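Local coordinates for protein acetyltransferase (PDB 3JVN) that probably transfers acyl groups, most likely acetyl from acetyl-CoA, to an as yet unidentified acceptor, as a member of the GNAT acetyltransferase family, at residues V105-Q108 and L109-I113; Y21-H24 and D25-Q29. One frame throughout, in Å; residues are numbered along the deposited sequence.

Contact 1 of 2, residues V105-Q108 and L109-I113. With SO4 (sulfate ion), chain B.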
loop_
_atom_site.group_PDB
_atom_site.type_symbol
_atom_site.label_atom_id
_atom_site.label_comp_id
_atom_site.label_asym_id
_atom_site.label_seq_id
_atom_site.Cartn_x
_atom_site.Cartn_y
_atom_site.Cartn_z
ATOM N N VAL A 105 25.821 -5.025 -8.294
ATOM C CA VAL A 105 25.806 -3.795 -7.514
ATOM C C VAL A 105 24.368 -3.386 -7.173
ATOM O O VAL A 105 24.116 -2.754 -6.145
ATOM C CB VAL A 105 26.510 -2.660 -8.282
ATOM C CG1 VAL A 105 26.642 -1.434 -7.395
ATOM C CG2 VAL A 105 27.872 -3.135 -8.748
ATOM N N ALA A 106 23.428 -3.759 -8.035
ATOM C CA ALA A 106 22.023 -3.450 -7.803
ATOM C C ALA A 106 21.530 -4.215 -6.572
ATOM O O ALA A 106 20.938 -3.618 -5.672
ATOM C CB ALA A 106 21.193 -3.824 -9.019
ATOM N N GLU A 107 21.787 -5.529 -6.532
ATOM C CA GLU A 107 21.368 -6.371 -5.405
ATOM C C GLU A 107 21.939 -5.865 -4.094
ATOM O O GLU A 107 21.234 -5.835 -3.091
ATOM C CB GLU A 107 21.781 -7.848 -5.607
ATOM C CG GLU A 107 21.493 -8.762 -4.375
ATOM C CD GLU A 107 21.408 -10.276 -4.686
ATOM O OE1 GLU A 107 20.460 -10.706 -5.392
ATOM O OE2 GLU A 107 22.280 -11.045 -4.204
ATOM N N GLN A 108 23.205 -5.466 -4.088
ATOM C CA GLN A 108 23.793 -4.971 -2.851
ATOM C C GLN A 108 23.190 -3.626 -2.433
ATOM O O GLN A 108 23.307 -3.226 -1.272
ATOM C CB GLN A 108 25.321 -4.892 -2.970
ATOM C CG GLN A 108 25.828 -4.279 -4.251
ATOM C CD GLN A 108 27.312 -4.533 -4.474
ATOM O OE1 GLN A 108 27.767 -5.679 -4.468
ATOM N NE2 GLN A 108 28.070 -3.464 -4.690
ATOM N N LEU A 109 22.534 -2.942 -3.371
ATOM C CA LEU A 109 21.876 -1.668 -3.075
ATOM C C LEU A 109 20.456 -1.963 -2.584
ATOM O O LEU A 109 19.997 -1.389 -1.601
ATOM C CB LEU A 109 21.829 -0.776 -4.320
ATOM C CG LEU A 109 23.135 -0.110 -4.763
ATOM C CD1 LEU A 109 22.933 0.558 -6.107
ATOM C CD2 LEU A 109 23.579 0.906 -3.731
HETATM N N MSE A 110 19.764 -2.862 -3.277
HETATM C CA MSE A 110 18.415 -3.254 -2.890
HETATM C C MSE A 110 18.497 -3.962 -1.545
HETATM O O MSE A 110 17.558 -3.934 -0.749
HETATM C CB MSE A 110 17.818 -4.219 -3.919
HETATM C CG MSE A 110 17.176 -3.557 -5.144
HETATM SE SE MSE A 110 15.539 -2.567 -4.697
HETATM C CE MSE A 110 14.900 -3.735 -3.274
HETATM N N MSE A 111 19.636 -4.609 -1.317
HETATM C CA MSE A 111 19.894 -5.356 -0.091
HETATM C C MSE A 111 20.023 -4.406 1.093
HETATM O O MSE A 111 19.536 -4.680 2.194
HETATM C CB MSE A 111 21.190 -6.160 -0.237
HETATM C CG MSE A 111 21.083 -7.624 0.192
HETATM SE SE MSE A 111 19.931 -8.681 -0.977
HETATM C CE MSE A 111 18.247 -8.463 -0.035
ATOM N N ARG A 112 20.699 -3.288 0.856
ATOM C CA ARG A 112 20.907 -2.293 1.891
ATOM C C ARG A 112 19.586 -1.616 2.278
ATOM O O ARG A 112 19.194 -1.630 3.446
ATOM C CB ARG A 112 21.905 -1.236 1.409
ATOM C CG ARG A 112 22.248 -0.189 2.458
ATOM C CD ARG A 112 23.070 -0.786 3.599
ATOM N NE ARG A 112 23.250 0.141 4.717
ATOM C CZ ARG A 112 22.247 0.641 5.441
ATOM N NH1 ARG A 112 20.986 0.308 5.173
ATOM N NH2 ARG A 112 22.505 1.475 6.438
ATOM N N ILE A 113 18.891 -1.036 1.303
ATOM C CA ILE A 113 17.644 -0.355 1.611
ATOM C C ILE A 113 16.633 -1.236 2.353
ATOM O O ILE A 113 15.901 -0.745 3.224
ATOM C CB ILE A 113 16.994 0.263 0.339
ATOM C CG1 ILE A 113 15.798 1.131 0.760
ATOM C CG2 ILE A 113 16.584 -0.821 -0.649
ATOM C CD1 ILE A 113 15.367 2.169 -0.278
HETATM S S SO4 B . 25.907 2.508 6.286
HETATM O O1 SO4 B . 26.096 3.917 5.874
HETATM O O2 SO4 B . 24.782 2.424 7.232
HETATM O O3 SO4 B . 27.131 2.033 6.959
HETATM O O4 SO4 B . 25.637 1.664 5.098
#
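Ala106 O takes two backbone N-H groups in the helix 105-118 of the GNAT fold, the helix that crosses over from strand 86-96 to the parallel strand 124-127. Met110 N lies 2.8 Å from Ala106 O, almost in line with the carbonyl. Leu109 N, 2.9 Å from Ala106 O, comes from above the carbonyl plane, 63° out of it, so one carbonyl takes both an i+3 and an i+4 bond. On the buried side, Leu109 rests its CG and CD1 on Val105 O, while Leu109 CD1 lies 4.4 Å from Val105 CG1. These two face the sheet, Val105 meeting Ile68 and Leu109 meeting Ile71 and Leu94. On the exposed side, Glu107 and selenomethionine Met111 run side by side in the same direction, with Glu107 CG 3.7 Å from Met111 SE. Arg112 leaves the helix with CG anti to the backbone N (chi1 -177°), and a bend at chi2 carries the guanidinium toward a sulfate ion, probably from the crystallisation liquor, which is also hydrogen-bonded to Arg7 N. The sulfur lies in the guanidinium plane at its edge, and two sulfate oxygens are gripped as a fork: Arg112 NE holds O4 at 2.9 Å and Arg112 NH2 holds O2 at 2.6 Å.

Contact 2 of 2, residues Y21-H24 and D25-Q29; sequences YKLH and DEHHQ
Within helix 13-30 of the GNAT domain, four successive i+4 bonds join residues 21-28, from Asp25 N to Tyr21 O (2.8 Å), Glu26 N to Lys22 O, His27 N to Leu23 O and His28 N to His24 O. The straightest is Glu26 N to Lys22 O, with an N-H...O angle of 175°. The contact is i to i+4 packing along an alpha-helix, and across one turn the side chains pair along separate ridges. Leu23 and His27 lie side by side and point the same way, Leu23 CG over one face of the imidazole and Leu23 CD1 3.7 Å from His27 CE1. Tyr21 and Asp25 also run alongside each other, the phenol ring and carboxylate planes 31° apart. Both have CG anti to the backbone N, with chi1 at 173° for Tyr21, which sends the two groups off the helix in the same direction. Their polar ends do not close into a bond, since Tyr21 OH stays 3.9 Å from Asp25 OD1. The base of Glu26 runs past Lys22 O before its extended chain carries the carboxylate away to Tyr95, where Glu26 OE1 is hydrogen-bonded to Tyr95 OH. The helix 13-30 thus meets strand 86-96 along one flank: Lys22 packs on Tyr95, Leu23 touches both Glu93 and Tyr95, and His24 NE2 is hydrogen-bonded to Glu93 OE2.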
loop_
_atom_site.group_PDB
_atom_site.type_symbol
_atom_site.label_atom_id
_atom_site.label_comp_id
_atom_site.label_asym_id
_atom_site.label_seq_id
_atom_site.Cartn_x
_atom_site.Cartn_y
_atom_site.Cartn_z
ATOM N N TYR A 21 21.120 12.746 -13.394
ATOM C CA TYR A 21 20.924 13.236 -14.755
ATOM C C TYR A 21 21.106 12.087 -15.747
ATOM O O TYR A 21 20.325 11.937 -16.689
ATOM C CB TYR A 21 21.932 14.344 -15.066
ATOM C CG TYR A 21 21.900 14.788 -16.501
ATOM C CD1 TYR A 21 20.848 15.557 -16.991
ATOM C CD2 TYR A 21 22.904 14.402 -17.391
ATOM C CE1 TYR A 21 20.795 15.928 -18.330
ATOM C CE2 TYR A 21 22.857 14.767 -18.732
ATOM C CZ TYR A 21 21.802 15.530 -19.195
ATOM O OH TYR A 21 21.750 15.895 -20.521
ATOM N N LYS A 22 22.143 11.281 -15.536
ATOM C CA LYS A 22 22.398 10.142 -16.408
ATOM C C LYS A 22 21.185 9.210 -16.374
ATOM O O LYS A 22 20.748 8.714 -17.416
ATOM C CB LYS A 22 23.651 9.378 -15.958
ATOM C CG LYS A 22 24.987 10.034 -16.313
ATOM C CD LYS A 22 26.141 9.150 -15.834
ATOM C CE LYS A 22 27.502 9.526 -16.434
ATOM N NZ LYS A 22 28.058 10.820 -15.950
ATOM N N LEU A 23 20.645 8.982 -15.175
ATOM C CA LEU A 23 19.479 8.113 -15.005
ATOM C C LEU A 23 18.311 8.623 -15.841
ATOM O O LEU A 23 17.793 7.915 -16.714
ATOM C CB LEU A 23 19.045 8.052 -13.533
ATOM C CG LEU A 23 17.768 7.232 -13.238
ATOM C CD1 LEU A 23 17.958 5.806 -13.748
ATOM C CD2 LEU A 23 17.461 7.213 -11.739
ATOM N N HIS A 24 17.901 9.856 -15.568
ATOM C CA HIS A 24 16.790 10.459 -16.284
ATOM C C HIS A 24 17.037 10.543 -17.774
ATOM O O HIS A 24 16.102 10.425 -18.567
ATOM C CB HIS A 24 16.515 11.849 -15.730
ATOM C CG HIS A 24 16.038 11.839 -14.312
ATOM N ND1 HIS A 24 16.108 12.945 -13.491
ATOM C CD2 HIS A 24 15.483 10.854 -13.571
ATOM C CE1 HIS A 24 15.619 12.638 -12.304
ATOM N NE2 HIS A 24 15.232 11.375 -12.325
ATOM N N ASP A 25 18.291 10.737 -18.164
ATOM C CA ASP A 25 18.615 10.837 -19.581
ATOM C C ASP A 25 18.299 9.543 -20.317
ATOM O O ASP A 25 17.585 9.549 -21.320
ATOM C CB ASP A 25 20.092 11.168 -19.772
ATOM C CG ASP A 25 20.419 11.507 -21.210
ATOM O OD1 ASP A 25 20.018 12.595 -21.659
ATOM O OD2 ASP A 25 21.054 10.691 -21.901
ATOM N N GLU A 26 18.843 8.439 -19.813
ATOM C CA GLU A 26 18.622 7.132 -20.409
ATOM C C GLU A 26 17.130 6.789 -20.399
ATOM O O GLU A 26 16.649 6.058 -21.260
ATOM C CB GLU A 26 19.423 6.066 -19.645
ATOM C CG GLU A 26 20.916 6.389 -19.510
ATOM C CD GLU A 26 21.661 5.456 -18.556
ATOM O OE1 GLU A 26 22.848 5.734 -18.253
ATOM O OE2 GLU A 26 21.066 4.449 -18.108
ATOM N N HIS A 27 16.401 7.325 -19.424
ATOM C CA HIS A 27 14.968 7.079 -19.318
ATOM C C HIS A 27 14.253 7.610 -20.555
ATOM O O HIS A 27 13.442 6.915 -21.166
ATOM C CB HIS A 27 14.413 7.747 -18.051
ATOM C CG HIS A 27 14.316 6.826 -16.868
ATOM N ND1 HIS A 27 15.088 5.687 -16.743
ATOM C CD2 HIS A 27 13.545 6.880 -15.759
ATOM C CE1 HIS A 27 14.790 5.081 -15.608
ATOM N NE2 HIS A 27 13.856 5.781 -14.990
ATOM N N HIS A 28 14.580 8.844 -20.925
ATOM C CA HIS A 28 13.996 9.516 -22.084
ATOM C C HIS A 28 14.480 8.913 -23.405
ATOM O O HIS A 28 14.002 9.284 -24.475
ATOM C CB HIS A 28 14.367 10.998 -22.048
ATOM C CG HIS A 28 13.546 11.850 -22.961
ATOM N ND1 HIS A 28 12.209 12.096 -22.739
ATOM C CD2 HIS A 28 13.862 12.488 -24.112
ATOM C CE1 HIS A 28 11.736 12.849 -23.716
ATOM N NE2 HIS A 28 12.718 13.099 -24.563
ATOM N N GLN A 29 15.429 7.985 -23.327
ATOM C CA GLN A 29 15.972 7.343 -24.519
ATOM C C GLN A 29 15.363 5.968 -24.821
ATOM O O GLN A 29 15.460 5.474 -25.948
ATOM C CB GLN A 29 17.500 7.255 -24.407
ATOM C CG GLN A 29 18.185 8.615 -24.608
ATOM C CD GLN A 29 19.698 8.577 -24.413
ATOM O OE1 GLN A 29 20.404 9.515 -24.789
ATOM N NE2 GLN A 29 20.198 7.502 -23.807
#

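Contacts 1 and 2 illustrate how one sheet can serve two helices through neighbouring, interleaved residues of one strand. Their centres are 21 Å apart and their nearest atoms about 10 Å apart, so they do not touch, yet both reach strand 86-96. Contact 1 packs on it through Leu94 and Ile91, contact 2 through the intervening Glu93 and the following Tyr95. Contact 1 lies closer to the middle of the chain, its centre about 9 Å from the chain's centre against 16 Å for contact 2, and is partly buried where contact 2 is a surface contact along helix 13-30. The sulfate belongs to contact 1 and, as a likely crystallisation component, does not by itself identify a substrate or cofactor site.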